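Local coordinates for AlgX/AlgJ SGNH hydrolase-like domain-containing protein (Eubacterium siraeum, PDB 4NZK), which is of unknown function but, as a DHHW-family member of the SGNH hydrolase clan, may act as an esterase-like enzyme on an unidentified substrate, at residues A[279-284]-A[300-305]; A[157-162]-A[216-221]; A[236-241]-A[268-273]. All coordinates share one frame; numbering follows the deposited sequence. Where two conformers were deposited one is given.

Contact 1. Residues A[279-284]-A[300-305]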
# COMPACT_ATOMS: atom_id res chain seq x y z
N ASN A 279 1.75 -11.84 -20.77
CA ASN A 279 2.32 -10.73 -21.48
C ASN A 279 3.82 -10.48 -21.25
O ASN A 279 4.37 -9.48 -21.73
CB ASN A 279 1.52 -9.48 -21.18
CG ASN A 279 1.66 -9.00 -19.76
OD1 ASN A 279 2.38 -9.55 -18.96
ND2 ASN A 279 0.91 -7.93 -19.44
N GLY A 280 4.48 -11.40 -20.55
CA GLY A 280 5.88 -11.31 -20.25
C GLY A 280 6.28 -10.28 -19.23
O GLY A 280 7.47 -10.17 -18.92
N ARG A 281 5.32 -9.54 -18.68
CA ARG A 281 5.63 -8.52 -17.66
C ARG A 281 5.59 -9.17 -16.30
O ARG A 281 4.59 -9.77 -15.90
CB ARG A 281 4.64 -7.36 -17.74
CG ARG A 281 4.60 -6.64 -19.07
CD ARG A 281 5.85 -5.79 -19.34
NE ARG A 281 5.94 -4.65 -18.43
CZ ARG A 281 5.28 -3.50 -18.58
NH1 ARG A 281 4.45 -3.29 -19.61
NH2 ARG A 281 5.44 -2.54 -17.67
N LYS A 282 6.70 -9.04 -15.57
CA LYS A 282 6.88 -9.69 -14.27
C LYS A 282 7.23 -8.62 -13.26
O LYS A 282 8.29 -8.02 -13.34
CB LYS A 282 7.94 -10.80 -14.35
CG LYS A 282 7.57 -11.90 -15.35
CD LYS A 282 8.62 -12.99 -15.45
CE LYS A 282 8.21 -14.04 -16.47
NZ LYS A 282 9.18 -15.16 -16.48
N LEU A 283 6.33 -8.42 -12.31
CA LEU A 283 6.41 -7.31 -11.37
C LEU A 283 6.85 -7.81 -10.02
O LEU A 283 6.38 -8.85 -9.53
CB LEU A 283 5.00 -6.70 -11.22
CG LEU A 283 4.82 -5.58 -10.19
CD1 LEU A 283 5.63 -4.37 -10.60
CD2 LEU A 283 3.33 -5.27 -10.07
N CYS A 284 7.75 -7.08 -9.40
CA CYS A 284 8.04 -7.29 -7.99
C CYS A 284 7.63 -6.02 -7.25
O CYS A 284 7.99 -4.91 -7.66
CB CYS A 284 9.53 -7.54 -7.79
SG CYS A 284 9.97 -8.02 -6.13
N ASP A 300 -4.78 -8.54 -13.40
CA ASP A 300 -5.22 -8.47 -14.78
C ASP A 300 -4.08 -7.99 -15.71
O ASP A 300 -4.19 -8.15 -16.91
CB ASP A 300 -6.41 -7.51 -14.97
CG ASP A 300 -7.73 -7.95 -14.25
OD1 ASP A 300 -8.03 -9.16 -14.10
OD2 ASP A 300 -8.48 -7.02 -13.84
N SER A 301 -3.05 -7.33 -15.16
CA SER A 301 -2.08 -6.57 -15.97
C SER A 301 -0.68 -7.18 -16.12
O SER A 301 0.08 -6.71 -16.97
CB SER A 301 -1.93 -5.16 -15.40
OG SER A 301 -3.10 -4.38 -15.59
N PHE A 302 -0.35 -8.17 -15.29
CA PHE A 302 0.98 -8.76 -15.25
C PHE A 302 0.89 -10.27 -15.31
O PHE A 302 -0.03 -10.85 -14.76
CB PHE A 302 1.70 -8.32 -13.95
CG PHE A 302 2.05 -6.85 -13.94
CD1 PHE A 302 3.25 -6.43 -14.48
CD2 PHE A 302 1.18 -5.90 -13.45
CE1 PHE A 302 3.58 -5.09 -14.55
CE2 PHE A 302 1.49 -4.55 -13.51
CZ PHE A 302 2.71 -4.14 -14.05
N GLU A 303 1.91 -10.88 -15.91
CA GLU A 303 2.03 -12.33 -16.00
C GLU A 303 2.44 -12.94 -14.65
O GLU A 303 1.93 -14.00 -14.26
CB GLU A 303 3.05 -12.71 -17.09
CG GLU A 303 3.18 -14.21 -17.27
CD GLU A 303 4.05 -14.68 -18.44
OE1 GLU A 303 4.15 -13.97 -19.48
OE2 GLU A 303 4.60 -15.81 -18.33
N GLU A 304 3.37 -12.27 -13.96
CA GLU A 304 3.78 -12.70 -12.62
C GLU A 304 3.89 -11.50 -11.74
O GLU A 304 4.27 -10.41 -12.20
CB GLU A 304 5.14 -13.45 -12.60
CG GLU A 304 5.18 -14.72 -13.42
CD GLU A 304 6.50 -15.48 -13.35
OE1 GLU A 304 7.49 -15.06 -12.69
OE2 GLU A 304 6.53 -16.54 -13.99
N ILE A 305 3.54 -11.70 -10.47
CA ILE A 305 3.67 -10.69 -9.45
C ILE A 305 4.31 -11.30 -8.23
O ILE A 305 3.83 -12.30 -7.72
CB ILE A 305 2.32 -10.06 -9.06
CG1 ILE A 305 1.62 -9.46 -10.29
CG2 ILE A 305 2.50 -8.96 -8.03
CD1 ILE A 305 0.12 -9.49 -10.19
O HOH W 1 9.87 -15.82 -13.46
O HOH W 2 7.31 -16.37 -18.71
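Glu303 reaches across to Gly280 in the turn that leads into strand 282-287. Its CB rests 3.5 Å from Arg281 O and also touches Asn279 OD1. With CG anti to the backbone N (chi1 -178°) the chain runs on extended, passing the Asn279 side chain in the opposite direction. At the tip, OE1 takes the Gly280 N-H on its anti side (N to OE1 2.8 Å), while OE2 accepts a hydrogen bond from a water that in turn accepts one from Lys282 NZ. Asn279 both closes the turn and ties it across: OD1 accepts from Arg281 N in an Asx turn, and ND2 donates to Ser301 O at 2.9 Å, coming from above that carbonyl's plane. Lys282 and Glu304 share one face of the sheet, side by side and pointing the same way. Their ends form a long salt bridge (NZ to OE2 3.9 Å) supplemented by a second bridging water, which donates to Glu304 OE1; that oxygen is also bonded to Tyr306 OH. Leu283 and Ile305 face the other way, and Leu283 CB sits over one face of the Phe302 ring, 3.7 Å from its CD1; Phe177 of helix 167-180 packs on both Leu283 and Phe302. The backbones join where Glu303 N donates to Arg281 O (2.9 Å) and Leu283 N, nearly straight at 172°, to Glu304 O. This is the start of a parallel strand pair, 282-287 beside 304-309, in the central sheet of the SGNH-like alpha/beta fold.

Contact 2. Residues A[157-162]-A[216-221]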
# COMPACT_ATOMS: atom_id res chain seq x y z
N ILE A 157 -12.78 6.26 -0.40
CA ILE A 157 -11.44 5.81 -0.76
C ILE A 157 -10.56 5.52 0.45
O ILE A 157 -9.58 4.76 0.35
CB ILE A 157 -10.72 6.80 -1.71
CG1 ILE A 157 -10.80 8.23 -1.19
CG2 ILE A 157 -11.31 6.64 -3.11
CD1 ILE A 157 -9.75 9.12 -1.83
N TYR A 158 -10.91 6.13 1.58
CA TYR A 158 -10.17 5.89 2.83
C TYR A 158 -11.11 5.40 3.91
O TYR A 158 -12.27 5.75 3.96
CB TYR A 158 -9.45 7.15 3.33
CG TYR A 158 -8.14 7.45 2.63
CD1 TYR A 158 -8.10 8.22 1.47
CD2 TYR A 158 -6.93 6.94 3.15
CE1 TYR A 158 -6.91 8.46 0.84
CE2 TYR A 158 -5.72 7.21 2.51
CZ TYR A 158 -5.74 7.97 1.36
OH TYR A 158 -4.59 8.26 0.63
N THR A 159 -10.60 4.55 4.78
CA THR A 159 -11.40 4.16 5.96
C THR A 159 -11.38 5.28 6.98
O THR A 159 -10.49 6.14 6.96
CB THR A 159 -10.85 2.91 6.60
OG1 THR A 159 -9.59 3.22 7.18
CG2 THR A 159 -10.70 1.80 5.56
N ARG A 160 -12.39 5.30 7.85
CA ARG A 160 -12.44 6.21 8.96
C ARG A 160 -11.73 5.63 10.20
O ARG A 160 -11.29 6.40 11.07
CB ARG A 160 -13.86 6.54 9.36
CG ARG A 160 -14.60 7.38 8.34
CD ARG A 160 -15.99 7.80 8.83
NE ARG A 160 -16.88 6.64 8.77
CZ ARG A 160 -17.14 5.81 9.78
NH1 ARG A 160 -16.68 6.00 11.01
NH2 ARG A 160 -17.89 4.77 9.55
N THR A 161 -11.65 4.31 10.31
CA THR A 161 -11.22 3.67 11.55
C THR A 161 -9.95 2.81 11.41
O THR A 161 -9.58 2.06 12.32
CB THR A 161 -12.31 2.76 12.14
OG1 THR A 161 -12.47 1.57 11.35
CG2 THR A 161 -13.66 3.51 12.30
N ASP A 162 -9.30 2.91 10.26
CA ASP A 162 -8.10 2.11 10.00
C ASP A 162 -6.98 2.99 9.48
O ASP A 162 -7.22 4.09 8.95
CB ASP A 162 -8.42 1.00 9.02
CG ASP A 162 -7.34 -0.08 8.95
OD1 ASP A 162 -6.97 -0.68 10.00
OD2 ASP A 162 -6.93 -0.38 7.80
N ASP A 216 -18.41 3.39 15.59
CA ASP A 216 -18.74 3.88 14.24
C ASP A 216 -17.90 3.11 13.18
O ASP A 216 -17.01 3.62 12.53
CB ASP A 216 -18.55 5.40 14.20
CG ASP A 216 -19.37 6.08 13.09
OD1 ASP A 216 -19.96 5.39 12.22
OD2 ASP A 216 -19.41 7.34 13.10
N PRO A 217 -18.18 1.81 13.05
CA PRO A 217 -17.41 1.00 12.14
C PRO A 217 -17.52 1.37 10.67
O PRO A 217 -18.52 1.95 10.23
CB PRO A 217 -17.92 -0.42 12.36
CG PRO A 217 -19.12 -0.31 13.16
CD PRO A 217 -19.22 1.05 13.75
N ASP A 218 -16.46 1.05 9.94
CA ASP A 218 -16.47 1.16 8.49
C ASP A 218 -17.18 -0.01 7.85
O ASP A 218 -17.32 -1.10 8.43
CB ASP A 218 -15.04 1.14 7.96
CG ASP A 218 -14.29 2.44 8.18
OD1 ASP A 218 -14.55 3.41 7.40
OD2 ASP A 218 -13.36 2.47 9.05
N THR A 219 -17.52 0.19 6.58
CA THR A 219 -17.85 -0.90 5.70
C THR A 219 -16.62 -1.07 4.83
O THR A 219 -16.14 -0.10 4.22
CB THR A 219 -19.04 -0.54 4.79
OG1 THR A 219 -20.20 -0.31 5.60
CG2 THR A 219 -19.29 -1.66 3.78
N PHE A 220 -16.09 -2.28 4.80
CA PHE A 220 -14.94 -2.59 4.01
C PHE A 220 -15.35 -3.31 2.74
O PHE A 220 -15.84 -4.43 2.78
CB PHE A 220 -14.03 -3.48 4.85
CG PHE A 220 -12.71 -3.77 4.23
CD1 PHE A 220 -11.65 -2.89 4.37
CD2 PHE A 220 -12.51 -4.96 3.55
CE1 PHE A 220 -10.38 -3.20 3.83
CE2 PHE A 220 -11.27 -5.28 3.02
CZ PHE A 220 -10.21 -4.41 3.15
N THR A 221 -15.07 -2.69 1.60
CA THR A 221 -15.45 -3.26 0.31
C THR A 221 -14.21 -3.60 -0.46
O THR A 221 -13.32 -2.74 -0.62
CB THR A 221 -16.29 -2.26 -0.48
OG1 THR A 221 -17.42 -1.88 0.32
CG2 THR A 221 -16.73 -2.86 -1.80
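The Arg160 guanidinium has Asp218 OD1 over one face, Asp216 OD1 off its plane on the opposite side, and the carbonyl oxygens of Asp216 and Pro217 at its edge. The loop carrying Arg160 leads directly into the Asp-His-His-Trp sequence that names the DHHW family, beginning at Asp162; Asp162 OD2 is bonded to His164 ND1, a pairing consistent with the Asp and His of an SGNH-type catalytic site. At the guanidinium edge NH1 donates to Asp216 O (2.8 Å), with that oxygen close to the guanidinium plane, whereas the NH2 bonds to the same oxygen and to Pro217 O are weak. The Asp216 carboxylate is tilted 39° from the guanidinium. Its OD1, 3.4 Å from Arg160 NH2 but well out of the plane, makes a salt bridge of charge alone, and its two oxygens are held instead by His70 ND1 and Thr71 N. Arg160 NH1 also reaches Thr71 O, which ties the loop to strand 70-75 of the three-stranded antiparallel sheet.

The carboxylate of Asp218, at the start of strand 218-224, clasps the loop backbone. OD1 receives the Arg160 N-H on its syn lone pair in an almost linear bond (2.9 Å, 177°), and OD2 receives the next amide, Thr161 N, also syn, at 2.8 Å. Buried as it is, the group is well supplied with donors: Tyr156 OH is a further partner of OD1, and two N-H groups, the Thr161 and Tyr156 hydroxyls and the nearby Arg160 charge would probably favour the charged form. Thr161 has OG1 between its backbone N and carbonyl carbon (chi1 72°), which turns the hydroxyl, also bonded to Gly201 N, onto the anti lone pair of Asp218 OD2 at 2.6 Å and leaves CG2 3.4 Å from Asp216 O.

Contact 3. Residues A[236-241]-A[268-273]. With EDO (1,2-ethanediol), chain C.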
# COMPACT_ATOMS: atom_id res chain seq x y z
N THR A 236 10.12 -15.75 4.09
CA THR A 236 10.85 -14.50 3.78
C THR A 236 12.23 -14.71 3.17
O THR A 236 12.87 -13.76 2.67
CB THR A 236 10.91 -13.58 4.99
OG1 THR A 236 11.54 -14.25 6.07
CG2 THR A 236 9.51 -13.14 5.39
N ASP A 237 12.70 -15.96 3.15
CA ASP A 237 13.90 -16.31 2.38
C ASP A 237 13.54 -17.10 1.10
O ASP A 237 14.38 -17.79 0.52
CB ASP A 237 14.94 -17.03 3.23
CG ASP A 237 14.43 -18.28 3.85
OD1 ASP A 237 13.22 -18.57 3.80
OD2 ASP A 237 15.27 -19.00 4.42
N PHE A 238 12.29 -16.94 0.66
CA PHE A 238 11.78 -17.50 -0.57
C PHE A 238 11.89 -19.03 -0.68
O PHE A 238 12.40 -19.56 -1.66
CB PHE A 238 12.42 -16.81 -1.77
CG PHE A 238 11.61 -16.93 -3.04
CD1 PHE A 238 10.30 -16.50 -3.07
CD2 PHE A 238 12.16 -17.43 -4.22
CE1 PHE A 238 9.53 -16.58 -4.21
CE2 PHE A 238 11.39 -17.51 -5.37
CZ PHE A 238 10.08 -17.09 -5.36
N LYS A 239 11.48 -19.70 0.39
CA LYS A 239 11.34 -21.15 0.39
C LYS A 239 9.84 -21.42 0.47
O LYS A 239 9.13 -20.75 1.22
CB LYS A 239 12.08 -21.79 1.57
CG LYS A 239 13.54 -21.38 1.73
CD LYS A 239 14.40 -21.64 0.50
CE LYS A 239 15.85 -21.27 0.80
NZ LYS A 239 16.70 -21.26 -0.41
N ALA A 240 9.37 -22.37 -0.32
CA ALA A 240 7.94 -22.69 -0.33
C ALA A 240 7.50 -23.04 1.09
O ALA A 240 8.20 -23.80 1.79
CB ALA A 240 7.64 -23.84 -1.28
N ASP A 241 6.40 -22.44 1.51
CA ASP A 241 5.89 -22.61 2.86
C ASP A 241 4.98 -23.83 2.86
O ASP A 241 3.89 -23.81 2.34
CB ASP A 241 5.17 -21.37 3.33
CG ASP A 241 4.79 -21.42 4.79
OD1 ASP A 241 4.76 -22.54 5.37
OD2 ASP A 241 4.49 -20.35 5.37
N GLN A 268 4.44 -11.08 6.82
CA GLN A 268 5.72 -11.77 6.98
C GLN A 268 5.84 -13.01 6.10
O GLN A 268 5.85 -14.15 6.56
CB GLN A 268 5.99 -12.11 8.45
CG GLN A 268 5.82 -10.94 9.38
CD GLN A 268 6.34 -11.21 10.78
OE1 GLN A 268 7.21 -12.07 11.00
NE2 GLN A 268 5.81 -10.47 11.75
N LYS A 269 5.94 -12.76 4.80
CA LYS A 269 5.97 -13.79 3.79
C LYS A 269 6.32 -13.13 2.47
O LYS A 269 6.41 -11.91 2.39
CB LYS A 269 4.58 -14.42 3.68
CG LYS A 269 3.51 -13.44 3.27
CD LYS A 269 2.11 -13.94 3.53
CE LYS A 269 1.74 -13.85 5.00
NZ LYS A 269 0.40 -14.41 5.29
N ILE A 270 6.55 -13.97 1.47
CA ILE A 270 6.66 -13.54 0.08
C ILE A 270 5.61 -14.33 -0.67
O ILE A 270 5.45 -15.54 -0.46
CB ILE A 270 8.03 -13.83 -0.53
CG1 ILE A 270 9.10 -13.01 0.19
CG2 ILE A 270 8.04 -13.57 -2.04
CD1 ILE A 270 10.52 -13.36 -0.19
N VAL A 271 4.89 -13.64 -1.54
CA VAL A 271 3.84 -14.29 -2.32
C VAL A 271 4.16 -14.17 -3.81
O VAL A 271 4.47 -13.08 -4.27
CB VAL A 271 2.44 -13.67 -2.04
CG1 VAL A 271 1.37 -14.40 -2.83
CG2 VAL A 271 2.14 -13.69 -0.55
N LYS A 272 4.12 -15.29 -4.52
CA LYS A 272 4.29 -15.30 -5.96
C LYS A 272 2.93 -15.56 -6.58
O LYS A 272 2.22 -16.48 -6.19
CB LYS A 272 5.27 -16.38 -6.40
CG LYS A 272 5.40 -16.49 -7.92
CD LYS A 272 6.42 -17.56 -8.30
CE LYS A 272 6.51 -17.68 -9.82
NZ LYS A 272 7.62 -18.58 -10.25
N ILE A 273 2.59 -14.73 -7.57
CA ILE A 273 1.30 -14.84 -8.26
C ILE A 273 1.58 -15.04 -9.74
O ILE A 273 2.36 -14.28 -10.34
CB ILE A 273 0.43 -13.58 -8.06
CG1 ILE A 273 0.19 -13.31 -6.59
CG2 ILE A 273 -0.92 -13.70 -8.76
CD1 ILE A 273 -0.25 -11.92 -6.29
C1 EDO C . -2.47 -16.95 4.37
O1 EDO C . -2.38 -16.34 5.66
C2 EDO C . -1.21 -17.76 4.05
O2 EDO C . -0.02 -17.17 4.59
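Gln268 meets Thr236 through its backbone: the methyl CG2 of Thr236 lies 3.7 Å from Gln268 C. The same methyl is 3.6 Å from Lys269 N, while Thr236 OG1 is bonded to Asp314 OD2. The Lys269 side chain leaves on the side away from the 236-241 loop. Bent at chi3 (76°), it brings NZ to Met264 O and to O2 of a 1,2-ethanediol, probably from the crystallisation liquor, at 2.9 Å. With an alanine here, Met264 O would probably be left without its ammonium partner and the diol without its donor. Ile270 opens strand 270-275, which runs antiparallel to both of its neighbours, 304-309 and the edge strand 229-234, in the mixed central sheet. Its side chain points toward the loop and divides there: CD1 reaches Thr236 O at 3.7 Å, and CG2, anti to the backbone N, meets Phe238 CD1 at 3.8 Å and lies nearly as close to CE1, approaching the ring obliquely. The two side chains cross at about a right angle. That ring is stacked on Tyr234 and set edge-to-face with Phe320.

Contacts 1 and 3 share the central sheet, their centres 17 Å apart, and meet directly: strand 304-309 lies between 282-287 and 270-275, with a probable hydrogen bond from Ile273 N to Ile305 O (2.7 Å). Glu304 CB also packs against Ile273 O at 3.7 Å. Contact 2 stands apart, its centre 30 Å from that of contact 1, on the opposite side of the chain's centre, and 29 Å from that of contact 3, with nearest atoms about 15 Å away in both cases. Contact 2 includes the Asp that opens the DHHW sequence; at these distances contacts 1 and 3 are structural packing away from that presumed active-site loop.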